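Local structure of methyl-accepting chemotaxis protein, putative (Geobacter sulfurreducens, 3OOV) at residues A[25-39]-A[48-60]. The protein is a putative methyl-accepting chemotaxis protein whose GAF domain probably senses a signal, perhaps by binding a small ligand, and relays it toward the chemotaxis machinery. Residues are numbered along the deposited sequence; the frame is centred on the assembly and turned at random.
Sequences AEGLHDVLGYERVNI and SLSFVAAVGTADF. With GOL (glycerol), chain D.
Val55 turns its two methyls to different neighbours on helix 25-31. Val55 CG1, anti to the backbone N (chi1 176°), presses on His29 at 3.3 Å from ring atom CG, while Val55 CG2 lies 3.8 Å from Ala25 CB. His29 ND1 donates to Tyr34 O at 2.8 Å, which probably limits rotation of the ring, though the oxygen is tilted from the ring plane. Strands 36-39 and 48-55 run antiparallel: Val37 and Val55 form a hydrogen-bonded pair, as do Ile39 and Ala53. Ile39 O accepts from both Val52 N and Ala53 N, the signature of a classic beta bulge.

On the sheet face bearing Asn38 and Ala54, the Asn38 amide stands almost perpendicular to the Phe51 ring (87°), and Asn38 OD1 reaches the ring edge in plane, 3.4 Å from Phe51 CZ. One water joins this face to the following turn, donating to Asn38 OD1 and Val55 O and accepting from Thr57 OG1. Arg36, bent at chi2 (-91°), lets NH1 donate a hydrogen bond to Thr57 OG1 at 3.1 Å, close to the guanidinium plane; Gly56 O lies over one face, and Arg36 NE makes a salt bridge to Glu35 OE2 at 2.8 Å. Helix 17-31 leading into the antiparallel hairpin of strands 36-42 and 48-55, and packing on one face of it, is the arrangement expected of a GAF domain.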
loop_
_atom_site.group_PDB
_atom_site.type_symbol
_atom_site.label_atom_id
_atom_site.label_comp_id
_atom_site.label_asym_id
_atom_site.label_seq_id
_atom_site.Cartn_x
_atom_site.Cartn_y
_atom_site.Cartn_z
ATOM N N ALA A 25 8.291 8.322 17.735
ATOM C CA ALA A 25 6.909 8.168 18.117
ATOM C C ALA A 25 6.485 9.473 18.840
ATOM O O ALA A 25 5.423 10.045 18.560
ATOM C CB ALA A 25 6.748 6.988 18.993
ATOM N N GLU A 26 7.358 9.984 19.716
ATOM C CA GLU A 26 7.202 11.343 20.276
ATOM C C GLU A 26 6.902 12.386 19.262
ATOM O O GLU A 26 5.886 13.069 19.387
ATOM C CB GLU A 26 8.350 11.758 21.218
ATOM C CG GLU A 26 8.225 10.960 22.560
ATOM C CD GLU A 26 9.408 11.134 23.593
ATOM O OE1 GLU A 26 9.517 10.258 24.514
ATOM O OE2 GLU A 26 10.180 12.132 23.513
ATOM N N GLY A 27 7.703 12.464 18.211
ATOM C CA GLY A 27 7.540 13.519 17.217
ATOM C C GLY A 27 6.206 13.423 16.509
ATOM O O GLY A 27 5.505 14.460 16.318
ATOM N N LEU A 28 5.835 12.199 16.116
ATOM C CA LEU A 28 4.598 11.988 15.372
ATOM C C LEU A 28 3.427 12.385 16.235
ATOM O O LEU A 28 2.474 12.930 15.700
ATOM C CB LEU A 28 4.359 10.535 14.915
ATOM C CG LEU A 28 4.965 10.070 13.585
ATOM C CD1 LEU A 28 4.882 8.468 13.327
ATOM C CD2 LEU A 28 4.329 10.862 12.396
ATOM N N HIS A 29 3.506 12.061 17.529
ATOM C CA HIS A 29 2.408 12.230 18.470
ATOM C C HIS A 29 2.359 13.691 18.954
ATOM O O HIS A 29 1.391 14.398 18.645
ATOM C CB HIS A 29 2.547 11.280 19.687
ATOM C CG HIS A 29 1.536 11.514 20.769
ATOM N ND1 HIS A 29 0.208 11.146 20.649
ATOM C CD2 HIS A 29 1.655 12.048 22.006
ATOM C CE1 HIS A 29 -0.443 11.453 21.761
ATOM N NE2 HIS A 29 0.410 12.001 22.604
ATOM N N ASP A 30 3.407 14.105 19.682
ATOM C CA ASP A 30 3.529 15.438 20.295
ATOM C C ASP A 30 3.557 16.579 19.309
ATOM O O ASP A 30 2.993 17.612 19.574
ATOM C CB ASP A 30 4.806 15.537 21.131
ATOM C CG ASP A 30 4.722 14.766 22.394
ATOM O OD1 ASP A 30 3.596 14.520 22.871
ATOM O OD2 ASP A 30 5.785 14.409 22.934
ATOM N N VAL A 31 4.235 16.412 18.186
ATOM C CA VAL A 31 4.402 17.508 17.247
ATOM C C VAL A 31 3.339 17.466 16.192
ATOM O O VAL A 31 2.718 18.473 15.896
ATOM C CB VAL A 31 5.797 17.498 16.584
ATOM C CG1 VAL A 31 5.883 18.599 15.532
ATOM C CG2 VAL A 31 6.888 17.678 17.650
ATOM N N LEU A 32 3.070 16.297 15.635
ATOM C CA LEU A 32 2.135 16.213 14.498
ATOM C C LEU A 32 0.734 15.811 14.947
ATOM O O LEU A 32 -0.185 15.714 14.139
ATOM C CB LEU A 32 2.634 15.218 13.486
ATOM C CG LEU A 32 3.556 15.653 12.341
ATOM C CD1 LEU A 32 3.975 17.125 12.299
ATOM C CD2 LEU A 32 4.777 14.783 12.265
ATOM N N GLY A 33 0.548 15.533 16.208
ATOM C CA GLY A 33 -0.844 15.303 16.635
ATOM C C GLY A 33 -1.464 13.938 16.309
ATOM O O GLY A 33 -2.671 13.747 16.582
ATOM N N TYR A 34 -0.689 12.955 15.800
ATOM C CA TYR A 34 -1.273 11.550 15.717
ATOM C C TYR A 34 -1.476 11.035 17.097
ATOM O O TYR A 34 -0.577 11.124 17.944
ATOM C CB TYR A 34 -0.397 10.564 14.920
ATOM C CG TYR A 34 -0.359 11.033 13.503
ATOM C CD1 TYR A 34 -1.477 10.860 12.703
ATOM C CD2 TYR A 34 0.703 11.805 13.023
ATOM C CE1 TYR A 34 -1.522 11.338 11.433
ATOM C CE2 TYR A 34 0.680 12.302 11.730
ATOM C CZ TYR A 34 -0.451 12.023 10.920
ATOM O OH TYR A 34 -0.572 12.490 9.616
ATOM N N GLU A 35 -2.625 10.441 17.323
ATOM C CA GLU A 35 -3.089 10.146 18.656
ATOM C C GLU A 35 -2.378 8.893 19.256
ATOM O O GLU A 35 -1.999 8.909 20.404
ATOM C CB GLU A 35 -4.607 9.885 18.525
ATOM C CG GLU A 35 -5.304 9.810 19.830
ATOM C CD GLU A 35 -6.630 8.958 19.808
ATOM O OE1 GLU A 35 -7.479 9.267 18.885
ATOM O OE2 GLU A 35 -6.788 8.034 20.749
ATOM N N ARG A 36 -2.230 7.812 18.483
ATOM C CA ARG A 36 -1.581 6.593 18.927
ATOM C C ARG A 36 -0.499 6.200 17.924
ATOM O O ARG A 36 -0.764 6.123 16.724
ATOM C CB ARG A 36 -2.607 5.455 19.025
ATOM C CG ARG A 36 -3.862 5.847 19.662
ATOM C CD ARG A 36 -3.888 5.637 21.158
ATOM N NE ARG A 36 -5.214 5.938 21.698
ATOM C CZ ARG A 36 -5.836 5.230 22.664
ATOM N NH1 ARG A 36 -5.275 4.137 23.203
ATOM N NH2 ARG A 36 -7.051 5.601 23.091
ATOM N N VAL A 37 0.722 6.032 18.406
ATOM C CA VAL A 37 1.861 5.719 17.570
ATOM C C VAL A 37 2.559 4.562 18.243
ATOM O O VAL A 37 3.078 4.688 19.378
ATOM C CB VAL A 37 2.831 6.887 17.352
ATOM C CG1 VAL A 37 4.050 6.444 16.474
ATOM C CG2 VAL A 37 2.073 8.062 16.663
ATOM N N ASN A 38 2.485 3.441 17.550
ATOM C CA ASN A 38 3.002 2.174 18.055
ATOM C C ASN A 38 4.166 1.735 17.153
ATOM O O ASN A 38 4.090 1.818 15.895
ATOM C CB ASN A 38 1.908 1.105 18.186
ATOM C CG ASN A 38 0.776 1.554 19.119
ATOM O OD1 ASN A 38 1.001 1.830 20.324
ATOM N ND2 ASN A 38 -0.453 1.691 18.557
ATOM N N ILE A 39 5.274 1.371 17.777
ATOM C CA ILE A 39 6.417 0.886 16.990
ATOM C C ILE A 39 6.907 -0.462 17.522
ATOM O O ILE A 39 7.209 -0.592 18.703
ATOM C CB ILE A 39 7.579 1.893 16.952
ATOM C CG1 ILE A 39 7.092 3.249 16.497
ATOM C CG2 ILE A 39 8.775 1.362 16.024
ATOM C CD1 ILE A 39 8.201 4.373 16.649
ATOM N N SER A 48 9.152 -12.993 15.713
ATOM C CA SER A 48 8.329 -12.216 16.654
ATOM C C SER A 48 8.605 -10.736 16.512
ATOM O O SER A 48 9.697 -10.332 16.097
ATOM C CB SER A 48 8.682 -12.592 18.118
ATOM O OG SER A 48 8.325 -13.948 18.360
ATOM N N LEU A 49 7.692 -9.933 17.052
ATOM C CA LEU A 49 7.864 -8.494 17.171
ATOM C C LEU A 49 7.917 -8.057 18.637
ATOM O O LEU A 49 7.003 -8.345 19.385
ATOM C CB LEU A 49 6.648 -7.824 16.562
ATOM C CG LEU A 49 6.503 -7.870 15.028
ATOM C CD1 LEU A 49 5.039 -7.278 14.650
ATOM C CD2 LEU A 49 7.660 -7.163 14.278
ATOM N N SER A 50 8.913 -7.285 19.023
ATOM C CA SER A 50 8.850 -6.778 20.330
ATOM C C SER A 50 8.310 -5.309 20.313
ATOM O O SER A 50 8.503 -4.534 19.366
ATOM C CB SER A 50 10.173 -7.013 21.070
ATOM O OG SER A 50 11.109 -6.093 20.619
ATOM N N PHE A 51 7.509 -4.988 21.310
ATOM C CA PHE A 51 6.806 -3.725 21.310
ATOM C C PHE A 51 7.769 -2.700 21.937
ATOM O O PHE A 51 8.044 -2.785 23.101
ATOM C CB PHE A 51 5.525 -3.908 22.119
ATOM C CG PHE A 51 4.347 -2.972 21.730
ATOM C CD1 PHE A 51 3.035 -3.431 21.841
ATOM C CD2 PHE A 51 4.556 -1.644 21.329
ATOM C CE1 PHE A 51 1.931 -2.591 21.497
ATOM C CE2 PHE A 51 3.470 -0.809 20.996
ATOM C CZ PHE A 51 2.183 -1.242 21.124
ATOM N N VAL A 52 8.265 -1.749 21.167
ATOM C CA VAL A 52 9.344 -0.840 21.590
ATOM C C VAL A 52 8.868 0.547 22.053
ATOM O O VAL A 52 9.352 1.092 23.078
ATOM C CB VAL A 52 10.414 -0.703 20.453
ATOM C CG1 VAL A 52 11.475 0.376 20.811
ATOM C CG2 VAL A 52 11.091 -2.053 20.219
ATOM N N ALA A 53 7.922 1.124 21.308
ATOM C CA ALA A 53 7.344 2.422 21.628
ATOM C C ALA A 53 5.842 2.393 21.449
ATOM O O ALA A 53 5.310 1.748 20.544
ATOM C CB ALA A 53 7.983 3.542 20.807
ATOM N N ALA A 54 5.158 3.057 22.385
ATOM C CA ALA A 54 3.700 3.232 22.385
ATOM C C ALA A 54 3.501 4.603 22.946
ATOM O O ALA A 54 3.827 4.875 24.096
ATOM C CB ALA A 54 3.018 2.227 23.225
ATOM N N VAL A 55 3.103 5.518 22.115
ATOM C CA VAL A 55 2.756 6.817 22.608
ATOM C C VAL A 55 1.221 6.946 22.420
ATOM O O VAL A 55 0.615 6.370 21.459
ATOM C CB VAL A 55 3.651 7.856 21.890
ATOM C CG1 VAL A 55 3.294 9.204 22.259
ATOM C CG2 VAL A 55 5.111 7.662 22.337
ATOM N N GLY A 56 0.578 7.622 23.365
ATOM C CA GLY A 56 -0.849 7.924 23.274
ATOM C C GLY A 56 -1.765 6.919 23.940
ATOM O O GLY A 56 -2.980 7.161 24.052
ATOM N N THR A 57 -1.221 5.783 24.365
ATOM C CA THR A 57 -2.038 4.784 25.062
ATOM C C THR A 57 -1.680 4.911 26.528
ATOM O O THR A 57 -0.520 4.659 26.911
ATOM C CB THR A 57 -1.821 3.336 24.522
ATOM O OG1 THR A 57 -2.327 3.268 23.181
ATOM C CG2 THR A 57 -2.631 2.319 25.380
ATOM N N ALA A 58 -2.653 5.356 27.332
ATOM C CA ALA A 58 -2.395 5.577 28.785
ATOM C C ALA A 58 -2.255 4.246 29.516
ATOM O O ALA A 58 -2.901 3.250 29.134
ATOM C CB ALA A 58 -3.560 6.520 29.497
ATOM N N ASP A 59 -1.505 4.257 30.612
ATOM C CA ASP A 59 -1.465 3.108 31.564
ATOM C C ASP A 59 -0.825 1.871 30.861
ATOM O O ASP A 59 -1.292 0.731 30.992
ATOM C CB ASP A 59 -2.877 2.756 32.110
ATOM C CG ASP A 59 -3.581 3.948 32.886
ATOM O OD1 ASP A 59 -2.866 4.880 33.357
ATOM O OD2 ASP A 59 -4.871 3.940 32.973
ATOM N N PHE A 60 0.239 2.115 30.116
ATOM C CA PHE A 60 0.824 1.075 29.280
ATOM C C PHE A 60 2.282 1.357 29.054
ATOM O O PHE A 60 2.693 2.429 28.644
ATOM C CB PHE A 60 0.072 0.907 27.936
ATOM C CG PHE A 60 0.673 -0.102 27.005
ATOM C CD1 PHE A 60 0.687 -1.448 27.313
ATOM C CD2 PHE A 60 1.190 0.298 25.769
ATOM C CE1 PHE A 60 1.214 -2.389 26.422
ATOM C CE2 PHE A 60 1.683 -0.650 24.867
ATOM C CZ PHE A 60 1.703 -1.971 25.186
HETATM C C1 GOL D . 7.317 4.764 26.208
HETATM O O1 GOL D . 6.296 3.789 26.399
HETATM C C2 GOL D . 7.056 5.378 24.840
HETATM O O2 GOL D . 6.999 4.310 23.932
HETATM C C3 GOL D . 8.134 6.367 24.395
HETATM O O3 GOL D . 7.987 7.612 25.036
HETATM O O HOH W 1 -0.298 3.775 21.507
#